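Local coordinates for protein thiosulfate sulfurtransferase YnjE (Escherichia coli, PDB 2WLR) that catalyses the transfer of sulfur from thiosulfate to cyanide, giving thiocyanate and sulfite, as a periplasmic monomeric sulfurtransferase built from rhodanese domains, at residues Asp147-Glu152 with His202-Ile207; Glu123-Pro128 with Phe375-Ala380; Ser164-Ala169 with Ile207-Asp212; His198-Asp203 with Ala226-Val231. All coordinates share one frame; numbering follows the deposited sequence.

Contact 1 of 4, residues Asp147-Glu152 with His202-Ile207; sequences DWKVIE and HDTTVI
Four backbone hydrogen bonds join Asp147-Glu152 to His202-Ile207, pairing strands 148-154 and 205-209 side by side in the parallel sheet of a rhodanese domain. Thr205 O accepts from Lys149 N, and Ile207 O from Ile151 N; in the other direction Lys149 O takes the N-H of Ile207 at 2.8 Å, almost straight at 174°. At the entrance to the pair Thr205 N bonds to Asp147 O at 2.9 Å. A water adds a second grip on that oxygen, donating to Asp147 O and to Thr205 OG1, a hydroxyl that is also bonded to Asp230. Another water accepts from Asp147 N and donates to Asp203 O, so the loop ends are tied by solvent before the strands begin.

Side chains alternate between the two faces. Trp148, Val150, Thr205 and Ile207 share the one covered by helix 128-135, where Val150 CG2 lies 4.1 Å from Ile207 CD1. Lys149 and Val206 point to the other. Lys149 sets CG beside its own backbone N (chi1 -58°), which lays the root of its chain on the methyl of Thr204. Further along that face, Ile151 CD1 reaches Val206 CG1 at 4.0 Å.

Contact 2 of 4, residues Glu123-Pro128 with Phe375-Ala380; sequences EQLVYP and FMYARA
The carboxamide of Gln124 lies flat over one face of the Arg379 guanidinium, the two planes only 2° apart. Gln124 NE2 sits over the centre, 3.3 Å from Arg379 CZ, and Gln124 CD is equally close to Arg379 NH1, although the side chains themselves run at about a right angle to each other. This is stacking without a direct hydrogen bond: the N-H groups of the guanidinium lie in its own plane and do not point at the amide above. A water makes the polar link instead, donating to Gln124 OE1 and to Met376 O and accepting from Arg379 NH1 at 2.9 Å. Arg379 NH1 also bonds to Val231 O, and these two partners help fix the turn of the plane. The arginine reaches this place by running straight out from the helix, CG anti to the backbone N (chi1 177°) and extended as far as NE. A leucine here would probably leave the water and Val231 O without their donor and the amide of Gln124 without the flat surface it rests on.

At the second flat group, Leu125 CD2 meets the edge of the Tyr377 ring, 4.2 Å from CE1. The other branch, Leu125 CD1, packs on Ala380 CB at 3.8 Å, and Gln124 OE1 comes to 3.3 Å from Ala380 CA.

Strand 125-126 is an outermost strand of one parallel rhodanese sheet, whereas helix 369-380 belongs to the rhodanese domain that carries the catalytic cysteine; the contact is thus an interface between domains in a multi-domain sulfurtransferase.

Contact 3 of 4, residues Ser164-Ala169 with Ile207-Asp212; sequences SHIPGA and ILYGRD
Tyr209 enters the loop Ser164-Ala169 with both its hydroxyl and its ring. The backbone N-H of Ile166 points straight at Tyr209 OH (3.0 Å, 176°), while the side chain of the same isoleucine covers the ring: its CD1 lies 3.5 Å above the centroid, 11° off the normal, a CH-pi contact. Tyr209 sets CG between its backbone N and carbonyl carbon (chi1 75°), which carries the ring toward the loop and under that methyl. Ala169 CB meets the ring at its edge, in plane, 3.9 Å from CE1. A leucine in place of Tyr209 would probably leave Ile166 N without its acceptor and the methyl CD1 without the aromatic face beneath it.

The second grip is end-on. Arg211 NH1 and NH2 both donate to Ser164 O, each at 3.1 Å, with the oxygen lying in the guanidinium plane.

The loop runs from helix 160-163 to strand 170-173 and makes a type II beta turn from Ile166 to Ala169; strand 205-209 lies two places across the same parallel rhodanese sheet. Within the turn, Ile166 O takes Ala169 N on one face of its plane and His165 ND1 on the other.

Behind these groups stands Glu152, on the strand in between. It forms a salt bridge to Arg211 and a weak hydrogen bond to Tyr209 OH, while Trp238 makes a cation-pi contact with the guanidinium.

Contact 4 of 4, residues His198-Asp203 with Ala226-Val231; sequences HGIRHD and AGVKDV
Among the polar contacts, His202 O carries the direct bond between the two loops. Lys229 N donates to it at 3.0 Å, nearly straight at 172° and in the carbonyl plane. A water donates to the same oxygen and accepts from Asp230 N, so two successive residues of the second loop are held to one carbonyl.

The apolar contact lies further back, where Ile200 CG2 meets Val228 CG2 at 3.7 Å, the two side chains crossing at about a right angle. Met223 and Leu195, from the helices that precede these loops, and Val206 of strand 205-209 close around the pair.

Mixed contacts line the outer side. The chains of His202 and Lys229 run alongside each other in the same direction, and Lys229 CE comes to the edge of the imidazole, 3.6 Å from CD2. With CG between the backbone N and carbonyl carbon (chi1 82°), the ring runs beside the Lys229 chain, and its ND1 is bonded to Phe262 O.

Both loops lead from a helix into a strand of the rhodanese sheet, and at Gly199 a Schellman motif ends the first helix. Backbone groups and carbon atoms, aliphatic and of the imidazole edge, make the contact; no salt bridge joins the loops, the Arg201-Asp203 pair lying within the first, so it probably depends little on charge.

In the fold
Contacts 1, 3 and 4 all lie within one rhodanese domain and converge on strand 205-209. Contact 4 ties the loops that lead into this strand and strand 231-234, contact 1 pairs it with strand 148-154, and contact 3 fastens its far end to the loop before strand 170-173. Centres of contacts 1 and 4 are about 7 Å apart, those of contacts 3 and 4 about 17 Å. Along the chain, contact 2 spans all the others; within it the segments of contacts 1 and 3 alternate, as do those of 3 and 4, while contacts 1 and 4 share His202 and Asp203. Its first segment contains strand 125-126, an outermost strand of the same sheet, and its second joins this domain to the one bearing the catalytic cysteine.

Contact 1 of 4, residues Asp147-Glu152 with His202-Ile207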
loop_
_atom_site.group_PDB
_atom_site.type_symbol
_atom_site.label_atom_id
_atom_site.label_comp_id
_atom_site.label_asym_id
_atom_site.label_seq_id
_atom_site.Cartn_x
_atom_site.Cartn_y
_atom_site.Cartn_z
ATOM N N ASP A 147 -9.989 16.344 -14.782
ATOM C CA ASP A 147 -9.035 17.116 -14.014
ATOM C C ASP A 147 -8.304 16.230 -12.996
ATOM O O ASP A 147 -8.881 15.288 -12.454
ATOM C CB ASP A 147 -9.762 18.249 -13.267
ATOM C CG ASP A 147 -10.294 19.335 -14.196
ATOM O OD1 ASP A 147 -9.763 19.499 -15.313
ATOM O OD2 ASP A 147 -11.232 20.043 -13.772
ATOM N N TRP A 148 -7.045 16.557 -12.760
ATOM C CA TRP A 148 -6.233 15.855 -11.773
ATOM C C TRP A 148 -5.319 16.810 -11.010
ATOM O O TRP A 148 -4.922 17.886 -11.486
ATOM C CB TRP A 148 -5.446 14.693 -12.427
ATOM C CG TRP A 148 -4.547 15.077 -13.596
ATOM C CD1 TRP A 148 -4.875 15.061 -14.932
ATOM C CD2 TRP A 148 -3.186 15.485 -13.531
ATOM N NE1 TRP A 148 -3.821 15.476 -15.679
ATOM C CE2 TRP A 148 -2.760 15.736 -14.853
ATOM C CE3 TRP A 148 -2.294 15.689 -12.487
ATOM C CZ2 TRP A 148 -1.473 16.187 -15.153
ATOM C CZ3 TRP A 148 -1.018 16.134 -12.779
ATOM C CH2 TRP A 148 -0.616 16.383 -14.104
ATOM N N LYS A 149 -4.983 16.393 -9.793
ATOM C CA LYS A 149 -4.096 17.092 -8.908
ATOM C C LYS A 149 -3.089 16.085 -8.359
ATOM O O LYS A 149 -3.479 14.934 -8.059
ATOM C CB LYS A 149 -4.882 17.687 -7.734
ATOM C CG LYS A 149 -5.999 18.641 -8.082
ATOM C CD LYS A 149 -5.440 19.923 -8.670
ATOM C CE LYS A 149 -6.343 21.153 -8.418
ATOM N NZ LYS A 149 -7.157 21.459 -9.603
ATOM N N VAL A 150 -1.853 16.518 -8.186
ATOM C CA VAL A 150 -0.821 15.793 -7.452
ATOM C C VAL A 150 -0.507 16.563 -6.182
ATOM O O VAL A 150 -0.324 17.773 -6.217
ATOM C CB VAL A 150 0.440 15.599 -8.273
ATOM C CG1 VAL A 150 1.506 14.859 -7.460
ATOM C CG2 VAL A 150 0.116 14.821 -9.545
ATOM N N ILE A 151 -0.495 15.882 -5.050
ATOM C CA ILE A 151 -0.387 16.528 -3.756
ATOM C C ILE A 151 0.522 15.753 -2.845
ATOM O O ILE A 151 0.305 14.540 -2.629
ATOM C CB ILE A 151 -1.766 16.643 -3.080
ATOM C CG1 ILE A 151 -2.809 17.275 -4.027
ATOM C CG2 ILE A 151 -1.674 17.486 -1.822
ATOM C CD1 ILE A 151 -4.108 17.630 -3.381
ATOM N N GLU A 152 1.502 16.443 -2.277
ATOM C CA GLU A 152 2.374 15.917 -1.228
ATOM C C GLU A 152 1.700 16.130 0.114
ATOM O O GLU A 152 1.206 17.217 0.406
ATOM C CB GLU A 152 3.746 16.618 -1.173
ATOM C CG GLU A 152 4.645 16.018 -0.125
ATOM C CD GLU A 152 6.127 16.388 -0.218
ATOM O OE1 GLU A 152 6.639 16.819 -1.289
ATOM O OE2 GLU A 152 6.813 16.166 0.820
ATOM N N HIS A 202 -15.500 16.427 -6.505
ATOM C CA HIS A 202 -15.701 14.986 -6.373
ATOM C C HIS A 202 -15.133 14.208 -7.586
ATOM O O HIS A 202 -14.738 13.043 -7.459
ATOM C CB HIS A 202 -17.176 14.663 -6.117
ATOM C CG HIS A 202 -18.029 14.617 -7.350
ATOM N ND1 HIS A 202 -18.440 15.750 -8.017
ATOM C CD2 HIS A 202 -18.562 13.570 -8.022
ATOM C CE1 HIS A 202 -19.193 15.401 -9.050
ATOM N NE2 HIS A 202 -19.286 14.082 -9.068
ATOM N N ASP A 203 -15.099 14.859 -8.740
ATOM C CA ASP A 203 -14.652 14.246 -9.986
ATOM C C ASP A 203 -13.258 14.686 -10.391
ATOM O O ASP A 203 -12.846 14.466 -11.533
ATOM C CB ASP A 203 -15.660 14.511 -11.132
ATOM C CG ASP A 203 -15.884 15.980 -11.412
ATOM O OD1 ASP A 203 -15.395 16.850 -10.664
ATOM O OD2 ASP A 203 -16.589 16.247 -12.423
ATOM N N THR A 204 -12.503 15.279 -9.467
ATOM C CA THR A 204 -11.094 15.539 -9.663
ATOM C C THR A 204 -10.309 14.321 -9.193
ATOM O O THR A 204 -10.525 13.850 -8.066
ATOM C CB THR A 204 -10.607 16.713 -8.811
ATOM O OG1 THR A 204 -11.436 17.861 -9.051
ATOM C CG2 THR A 204 -9.134 17.055 -9.099
ATOM N N THR A 205 -9.429 13.798 -10.041
ATOM C CA THR A 205 -8.525 12.721 -9.626
ATOM C C THR A 205 -7.446 13.318 -8.740
ATOM O O THR A 205 -6.825 14.298 -9.085
ATOM C CB THR A 205 -7.854 12.013 -10.805
ATOM O OG1 THR A 205 -8.861 11.414 -11.621
ATOM C CG2 THR A 205 -6.867 10.917 -10.300
ATOM N N VAL A 206 -7.205 12.701 -7.589
ATOM C CA VAL A 206 -6.164 13.178 -6.672
ATOM C C VAL A 206 -5.105 12.092 -6.523
ATOM O O VAL A 206 -5.429 10.960 -6.123
ATOM C CB VAL A 206 -6.731 13.570 -5.331
ATOM C CG1 VAL A 206 -5.619 14.023 -4.416
ATOM C CG2 VAL A 206 -7.826 14.682 -5.455
ATOM N N ILE A 207 -3.871 12.440 -6.825
ATOM C CA ILE A 207 -2.727 11.550 -6.625
ATOM C C ILE A 207 -1.923 12.112 -5.451
ATOM O O ILE A 207 -1.333 13.178 -5.554
ATOM C CB ILE A 207 -1.884 11.400 -7.911
ATOM C CG1 ILE A 207 -2.775 10.945 -9.078
ATOM C CG2 ILE A 207 -0.749 10.421 -7.703
ATOM C CD1 ILE A 207 -2.572 11.752 -10.284
HETATM O O HOH W 1 -10.407 12.993 -13.311
HETATM O O HOH W 2 -12.602 16.439 -13.742
HETATM O O HOH W 3 -10.281 20.117 -10.013
#

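Contact 2 of 4, residues Glu123-Pro128 with Phe375-Ala380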
loop_
_atom_site.group_PDB
_atom_site.type_symbol
_atom_site.label_atom_id
_atom_site.label_comp_id
_atom_site.label_asym_id
_atom_site.label_seq_id
_atom_site.Cartn_x
_atom_site.Cartn_y
_atom_site.Cartn_z
ATOM N N GLU A 123 -4.351 0.416 -10.755
ATOM C CA GLU A 123 -4.232 1.792 -11.192
ATOM C C GLU A 123 -4.320 2.794 -10.055
ATOM O O GLU A 123 -3.994 3.959 -10.232
ATOM C CB GLU A 123 -5.286 2.089 -12.270
ATOM C CG GLU A 123 -6.714 2.260 -11.813
ATOM C CD GLU A 123 -7.413 0.965 -11.422
ATOM O OE1 GLU A 123 -6.948 -0.139 -11.781
ATOM O OE2 GLU A 123 -8.484 1.066 -10.780
ATOM N N GLN A 124 -4.739 2.332 -8.890
ATOM C CA GLN A 124 -4.745 3.186 -7.690
ATOM C C GLN A 124 -3.402 3.390 -7.079
ATOM O O GLN A 124 -3.250 4.273 -6.234
ATOM C CB GLN A 124 -5.672 2.606 -6.643
ATOM C CG GLN A 124 -7.161 2.655 -7.066
ATOM C CD GLN A 124 -8.065 1.754 -6.255
ATOM O OE1 GLN A 124 -7.654 1.054 -5.324
ATOM N NE2 GLN A 124 -9.353 1.794 -6.591
ATOM N N LEU A 125 -2.432 2.555 -7.425
ATOM C CA LEU A 125 -1.064 2.605 -6.879
ATOM C C LEU A 125 -0.152 2.914 -8.022
ATOM O O LEU A 125 0.384 2.026 -8.688
ATOM C CB LEU A 125 -0.671 1.272 -6.210
ATOM C CG LEU A 125 -1.437 0.971 -4.935
ATOM C CD1 LEU A 125 -1.156 -0.440 -4.475
ATOM C CD2 LEU A 125 -1.121 1.920 -3.799
ATOM N N VAL A 126 0.042 4.200 -8.265
ATOM C CA VAL A 126 0.847 4.624 -9.413
ATOM C C VAL A 126 2.364 4.597 -9.127
ATOM O O VAL A 126 2.802 4.373 -7.994
ATOM C CB VAL A 126 0.393 6.005 -9.927
ATOM C CG1 VAL A 126 -1.149 6.022 -10.098
ATOM C CG2 VAL A 126 0.883 7.137 -8.981
ATOM N N TYR A 127 3.167 4.839 -10.149
ATOM C CA TYR A 127 4.610 4.782 -10.053
ATOM C C TYR A 127 5.214 6.006 -10.770
ATOM O O TYR A 127 4.505 6.689 -11.535
ATOM C CB TYR A 127 5.108 3.447 -10.608
ATOM C CG TYR A 127 4.897 3.227 -12.085
ATOM C CD1 TYR A 127 3.675 2.824 -12.596
ATOM C CD2 TYR A 127 5.949 3.410 -12.975
ATOM C CE1 TYR A 127 3.515 2.601 -13.937
ATOM C CE2 TYR A 127 5.776 3.200 -14.346
ATOM C CZ TYR A 127 4.565 2.801 -14.810
ATOM O OH TYR A 127 4.454 2.595 -16.171
ATOM N N PRO A 128 6.504 6.303 -10.530
ATOM C CA PRO A 128 7.023 7.614 -10.968
ATOM C C PRO A 128 6.939 7.913 -12.456
ATOM O O PRO A 128 6.455 8.988 -12.845
ATOM C CB PRO A 128 8.471 7.603 -10.456
ATOM C CG PRO A 128 8.394 6.771 -9.231
ATOM C CD PRO A 128 7.434 5.654 -9.609
ATOM N N PHE A 375 -5.716 0.221 4.583
ATOM C CA PHE A 375 -6.974 0.411 3.868
ATOM C C PHE A 375 -6.723 0.616 2.379
ATOM O O PHE A 375 -7.386 0.001 1.524
ATOM C CB PHE A 375 -7.729 1.615 4.398
ATOM C CG PHE A 375 -8.922 1.994 3.582
ATOM C CD1 PHE A 375 -8.781 2.867 2.536
ATOM C CD2 PHE A 375 -10.179 1.514 3.885
ATOM C CE1 PHE A 375 -9.880 3.243 1.774
ATOM C CE2 PHE A 375 -11.271 1.890 3.107
ATOM C CZ PHE A 375 -11.099 2.771 2.058
HETATM N N MSE A 376 -5.800 1.515 2.035
HETATM C CA MSE A 376 -5.522 1.759 0.614
HETATM C C MSE A 376 -5.004 0.534 -0.110
HETATM O O MSE A 376 -5.386 0.291 -1.243
HETATM C CB MSE A 376 -4.605 2.967 0.421
HETATM C CG MSE A 376 -5.154 4.290 0.914
HETATM SE SE MSE A 376 -6.749 4.873 -0.049
HETATM C CE MSE A 376 -5.856 5.458 -1.709
ATOM N N TYR A 377 -4.128 -0.234 0.525
ATOM C CA TYR A 377 -3.672 -1.492 -0.074
ATOM C C TYR A 377 -4.835 -2.496 -0.261
ATOM O O TYR A 377 -5.006 -3.038 -1.331
ATOM C CB TYR A 377 -2.553 -2.105 0.743
ATOM C CG TYR A 377 -1.280 -1.280 0.830
ATOM C CD1 TYR A 377 -0.985 -0.281 -0.127
ATOM C CD2 TYR A 377 -0.403 -1.446 1.889
ATOM C CE1 TYR A 377 0.160 0.468 -0.053
ATOM C CE2 TYR A 377 0.758 -0.695 1.949
ATOM C CZ TYR A 377 1.018 0.257 0.976
ATOM O OH TYR A 377 2.176 1.005 1.067
ATOM N N ALA A 378 -5.653 -2.699 0.770
ATOM C CA ALA A 378 -6.788 -3.621 0.657
ATOM C C ALA A 378 -7.771 -3.186 -0.418
ATOM O O ALA A 378 -8.298 -3.992 -1.133
ATOM C CB ALA A 378 -7.510 -3.711 2.014
ATOM N N ARG A 379 -7.994 -1.874 -0.541
ATOM C CA ARG A 379 -8.823 -1.325 -1.601
ATOM C C ARG A 379 -8.256 -1.683 -2.988
ATOM O O ARG A 379 -8.985 -2.188 -3.859
ATOM C CB ARG A 379 -8.921 0.184 -1.421
ATOM C CG ARG A 379 -9.709 0.897 -2.506
ATOM C CD ARG A 379 -9.717 2.392 -2.259
ATOM N NE ARG A 379 -10.260 3.204 -3.356
ATOM C CZ ARG A 379 -9.568 4.034 -4.130
ATOM N NH1 ARG A 379 -8.250 4.146 -4.055
ATOM N NH2 ARG A 379 -10.218 4.730 -5.062
ATOM N N ALA A 380 -6.942 -1.495 -3.181
ATOM C CA ALA A 380 -6.263 -1.816 -4.452
ATOM C C ALA A 380 -6.312 -3.328 -4.722
ATOM O O ALA A 380 -6.381 -3.792 -5.878
ATOM C CB ALA A 380 -4.829 -1.325 -4.390
HETATM O O HOH W 4 -6.351 2.165 -3.181
#

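Contact 3 of 4, residues Ser164-Ala169 with Ile207-Asp212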
loop_
_atom_site.group_PDB
_atom_site.type_symbol
_atom_site.label_atom_id
_atom_site.label_comp_id
_atom_site.label_asym_id
_atom_site.label_seq_id
_atom_site.Cartn_x
_atom_site.Cartn_y
_atom_site.Cartn_z
ATOM N N SER A 164 12.638 20.164 -2.278
ATOM C CA SER A 164 12.345 19.401 -3.494
ATOM C C SER A 164 10.962 18.759 -3.374
ATOM O O SER A 164 10.613 18.230 -2.333
ATOM C CB SER A 164 13.379 18.289 -3.686
ATOM O OG SER A 164 13.365 17.845 -5.019
ATOM N N HIS A 165 10.190 18.833 -4.448
ATOM C CA HIS A 165 8.908 18.136 -4.585
ATOM C C HIS A 165 8.654 17.757 -6.026
ATOM O O HIS A 165 9.390 18.168 -6.953
ATOM C CB HIS A 165 7.728 18.929 -4.000
ATOM C CG HIS A 165 7.624 20.347 -4.468
ATOM N ND1 HIS A 165 6.965 20.721 -5.616
ATOM C CD2 HIS A 165 8.015 21.491 -3.866
ATOM C CE1 HIS A 165 7.043 22.044 -5.745
ATOM N NE2 HIS A 165 7.659 22.527 -4.689
ATOM N N ILE A 166 7.611 16.965 -6.227
ATOM C CA ILE A 166 7.248 16.520 -7.572
ATOM C C ILE A 166 6.709 17.731 -8.342
ATOM O O ILE A 166 5.946 18.511 -7.797
ATOM C CB ILE A 166 6.244 15.362 -7.494
ATOM C CG1 ILE A 166 6.939 14.147 -6.918
ATOM C CG2 ILE A 166 5.631 15.052 -8.874
ATOM C CD1 ILE A 166 6.008 12.961 -6.740
ATOM N N PRO A 167 7.145 17.904 -9.598
ATOM C CA PRO A 167 6.697 19.091 -10.338
ATOM C C PRO A 167 5.191 19.182 -10.409
ATOM O O PRO A 167 4.537 18.183 -10.697
ATOM C CB PRO A 167 7.297 18.874 -11.719
ATOM C CG PRO A 167 8.544 18.064 -11.447
ATOM C CD PRO A 167 8.135 17.125 -10.369
ATOM N N GLY A 168 4.650 20.362 -10.119
ATOM C CA GLY A 168 3.206 20.581 -10.202
ATOM C C GLY A 168 2.441 20.100 -8.968
ATOM O O GLY A 168 1.217 20.235 -8.909
ATOM N N ALA A 169 3.159 19.600 -7.960
ATOM C CA ALA A 169 2.509 19.113 -6.742
ATOM C C ALA A 169 2.152 20.243 -5.787
ATOM O O ALA A 169 2.950 21.158 -5.552
ATOM C CB ALA A 169 3.400 18.103 -6.022
ATOM N N ILE A 207 -3.871 12.440 -6.825
ATOM C CA ILE A 207 -2.727 11.550 -6.625
ATOM C C ILE A 207 -1.923 12.112 -5.451
ATOM O O ILE A 207 -1.333 13.178 -5.554
ATOM C CB ILE A 207 -1.884 11.400 -7.911
ATOM C CG1 ILE A 207 -2.775 10.945 -9.078
ATOM C CG2 ILE A 207 -0.749 10.421 -7.703
ATOM C CD1 ILE A 207 -2.572 11.752 -10.284
ATOM N N LEU A 208 -1.875 11.380 -4.364
ATOM C CA LEU A 208 -1.166 11.769 -3.160
ATOM C C LEU A 208 0.139 11.022 -3.026
ATOM O O LEU A 208 0.252 9.826 -3.371
ATOM C CB LEU A 208 -2.040 11.511 -1.922
ATOM C CG LEU A 208 -3.174 12.528 -1.736
ATOM C CD1 LEU A 208 -4.432 11.895 -1.173
ATOM C CD2 LEU A 208 -2.672 13.708 -0.870
ATOM N N TYR A 209 1.129 11.702 -2.474
ATOM C CA TYR A 209 2.374 11.052 -2.094
ATOM C C TYR A 209 2.891 11.661 -0.843
ATOM O O TYR A 209 2.526 12.764 -0.477
ATOM C CB TYR A 209 3.451 11.101 -3.191
ATOM C CG TYR A 209 4.124 12.466 -3.367
ATOM C CD1 TYR A 209 3.543 13.471 -4.124
ATOM C CD2 TYR A 209 5.346 12.730 -2.761
ATOM C CE1 TYR A 209 4.181 14.715 -4.256
ATOM C CE2 TYR A 209 5.960 13.952 -2.907
ATOM C CZ TYR A 209 5.381 14.922 -3.644
ATOM O OH TYR A 209 6.001 16.161 -3.777
ATOM N N GLY A 210 3.749 10.930 -0.175
ATOM C CA GLY A 210 4.388 11.447 1.028
ATOM C C GLY A 210 5.825 11.005 1.081
ATOM O O GLY A 210 6.216 10.087 0.406
ATOM N N ARG A 211 6.619 11.658 1.919
ATOM C CA ARG A 211 7.900 11.110 2.266
ATOM C C ARG A 211 7.653 9.789 3.007
ATOM O O ARG A 211 8.432 8.861 2.886
ATOM C CB ARG A 211 8.732 12.070 3.134
ATOM C CG ARG A 211 9.888 12.785 2.376
ATOM C CD ARG A 211 9.442 13.956 1.512
ATOM N NE ARG A 211 10.606 14.547 0.838
ATOM C CZ ARG A 211 10.594 15.557 -0.030
ATOM N NH1 ARG A 211 9.471 16.162 -0.382
ATOM N NH2 ARG A 211 11.748 15.933 -0.540
ATOM N N ASP A 212 6.545 9.711 3.741
ATOM C CA ASP A 212 6.061 8.440 4.292
ATOM C C ASP A 212 4.699 8.174 3.658
ATOM O O ASP A 212 3.836 9.050 3.626
ATOM C CB ASP A 212 5.883 8.532 5.806
ATOM C CG ASP A 212 7.173 8.895 6.533
ATOM O OD1 ASP A 212 8.250 8.315 6.242
ATOM O OD2 ASP A 212 7.079 9.769 7.419
#

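Contact 4 of 4, residues His198-Asp203 with Ala226-Val231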
loop_
_atom_site.group_PDB
_atom_site.type_symbol
_atom_site.label_atom_id
_atom_site.label_comp_id
_atom_site.label_asym_id
_atom_site.label_seq_id
_atom_site.Cartn_x
_atom_site.Cartn_y
_atom_site.Cartn_z
ATOM N N HIS A 198 -7.979 23.392 -1.851
ATOM C CA HIS A 198 -7.022 22.677 -2.690
ATOM C C HIS A 198 -7.553 22.339 -4.096
ATOM O O HIS A 198 -6.903 21.602 -4.844
ATOM C CB HIS A 198 -6.529 21.424 -1.962
ATOM C CG HIS A 198 -5.751 21.745 -0.735
ATOM N ND1 HIS A 198 -4.411 22.067 -0.765
ATOM C CD2 HIS A 198 -6.148 21.884 0.549
ATOM C CE1 HIS A 198 -4.004 22.342 0.461
ATOM N NE2 HIS A 198 -5.044 22.249 1.280
ATOM N N GLY A 199 -8.695 22.904 -4.491
ATOM C CA GLY A 199 -9.175 22.790 -5.858
ATOM C C GLY A 199 -9.630 21.422 -6.269
ATOM O O GLY A 199 -9.482 21.024 -7.419
ATOM N N ILE A 200 -10.196 20.690 -5.316
ATOM C CA ILE A 200 -10.633 19.316 -5.526
ATOM C C ILE A 200 -12.163 19.229 -5.553
ATOM O O ILE A 200 -12.825 19.569 -4.552
ATOM C CB ILE A 200 -10.104 18.403 -4.413
ATOM C CG1 ILE A 200 -8.566 18.474 -4.344
ATOM C CG2 ILE A 200 -10.598 16.962 -4.634
ATOM C CD1 ILE A 200 -7.953 17.834 -3.070
ATOM N N ARG A 201 -12.752 18.806 -6.678
ATOM C CA ARG A 201 -14.161 18.424 -6.729
ATOM C C ARG A 201 -14.270 16.917 -6.587
ATOM O O ARG A 201 -13.254 16.187 -6.650
ATOM C CB ARG A 201 -14.800 18.822 -8.060
ATOM C CG ARG A 201 -14.704 20.264 -8.408
ATOM C CD ARG A 201 -15.548 20.569 -9.653
ATOM N NE ARG A 201 -15.165 19.663 -10.732
ATOM C CZ ARG A 201 -14.152 19.850 -11.577
ATOM N NH1 ARG A 201 -13.408 20.957 -11.542
ATOM N NH2 ARG A 201 -13.900 18.923 -12.502
ATOM N N HIS A 202 -15.500 16.427 -6.505
ATOM C CA HIS A 202 -15.701 14.986 -6.373
ATOM C C HIS A 202 -15.133 14.208 -7.586
ATOM O O HIS A 202 -14.738 13.043 -7.459
ATOM C CB HIS A 202 -17.176 14.663 -6.117
ATOM C CG HIS A 202 -18.029 14.617 -7.350
ATOM N ND1 HIS A 202 -18.440 15.750 -8.017
ATOM C CD2 HIS A 202 -18.562 13.570 -8.022
ATOM C CE1 HIS A 202 -19.193 15.401 -9.050
ATOM N NE2 HIS A 202 -19.286 14.082 -9.068
ATOM N N ASP A 203 -15.099 14.859 -8.740
ATOM C CA ASP A 203 -14.652 14.246 -9.986
ATOM C C ASP A 203 -13.258 14.686 -10.391
ATOM O O ASP A 203 -12.846 14.466 -11.533
ATOM C CB ASP A 203 -15.660 14.511 -11.132
ATOM C CG ASP A 203 -15.884 15.980 -11.412
ATOM O OD1 ASP A 203 -15.395 16.850 -10.664
ATOM O OD2 ASP A 203 -16.589 16.247 -12.423
ATOM N N ALA A 226 -15.102 11.420 2.052
ATOM C CA ALA A 226 -15.789 12.658 1.713
ATOM C C ALA A 226 -16.573 12.537 0.414
ATOM O O ALA A 226 -17.655 13.077 0.284
ATOM C CB ALA A 226 -14.816 13.780 1.634
ATOM N N GLY A 227 -15.976 11.854 -0.545
ATOM C CA GLY A 227 -16.597 11.614 -1.838
ATOM C C GLY A 227 -15.752 11.905 -3.048
ATOM O O GLY A 227 -16.299 11.947 -4.142
ATOM N N VAL A 228 -14.443 12.091 -2.913
ATOM C CA VAL A 228 -13.554 12.151 -4.089
ATOM C C VAL A 228 -13.537 10.741 -4.707
ATOM O O VAL A 228 -13.195 9.783 -4.041
ATOM C CB VAL A 228 -12.123 12.639 -3.760
ATOM C CG1 VAL A 228 -11.287 12.777 -5.050
ATOM C CG2 VAL A 228 -12.134 13.967 -3.009
ATOM N N LYS A 229 -13.965 10.607 -5.961
ATOM C CA LYS A 229 -14.179 9.303 -6.554
ATOM C C LYS A 229 -12.867 8.581 -6.849
ATOM O O LYS A 229 -12.752 7.376 -6.586
ATOM C CB LYS A 229 -15.016 9.430 -7.824
ATOM C CG LYS A 229 -16.427 9.948 -7.593
ATOM C CD LYS A 229 -17.271 10.027 -8.879
ATOM C CE LYS A 229 -18.769 9.974 -8.562
ATOM N NZ LYS A 229 -19.202 8.640 -8.008
ATOM N N ASP A 230 -11.906 9.299 -7.397
ATOM C CA ASP A 230 -10.668 8.729 -7.915
ATOM C C ASP A 230 -9.494 9.304 -7.120
ATOM O O ASP A 230 -9.050 10.409 -7.368
ATOM C CB ASP A 230 -10.584 8.999 -9.420
ATOM C CG ASP A 230 -9.346 8.394 -10.077
ATOM O OD1 ASP A 230 -8.623 7.627 -9.404
ATOM O OD2 ASP A 230 -9.135 8.689 -11.281
ATOM N N VAL A 231 -9.043 8.532 -6.127
ATOM C CA VAL A 231 -7.928 8.874 -5.270
ATOM C C VAL A 231 -6.892 7.748 -5.413
ATOM O O VAL A 231 -7.217 6.553 -5.287
ATOM C CB VAL A 231 -8.319 9.035 -3.793
ATOM C CG1 VAL A 231 -7.115 9.403 -2.965
ATOM C CG2 VAL A 231 -9.415 10.096 -3.612
HETATM O O HOH W 5 -12.352 11.994 -8.463
#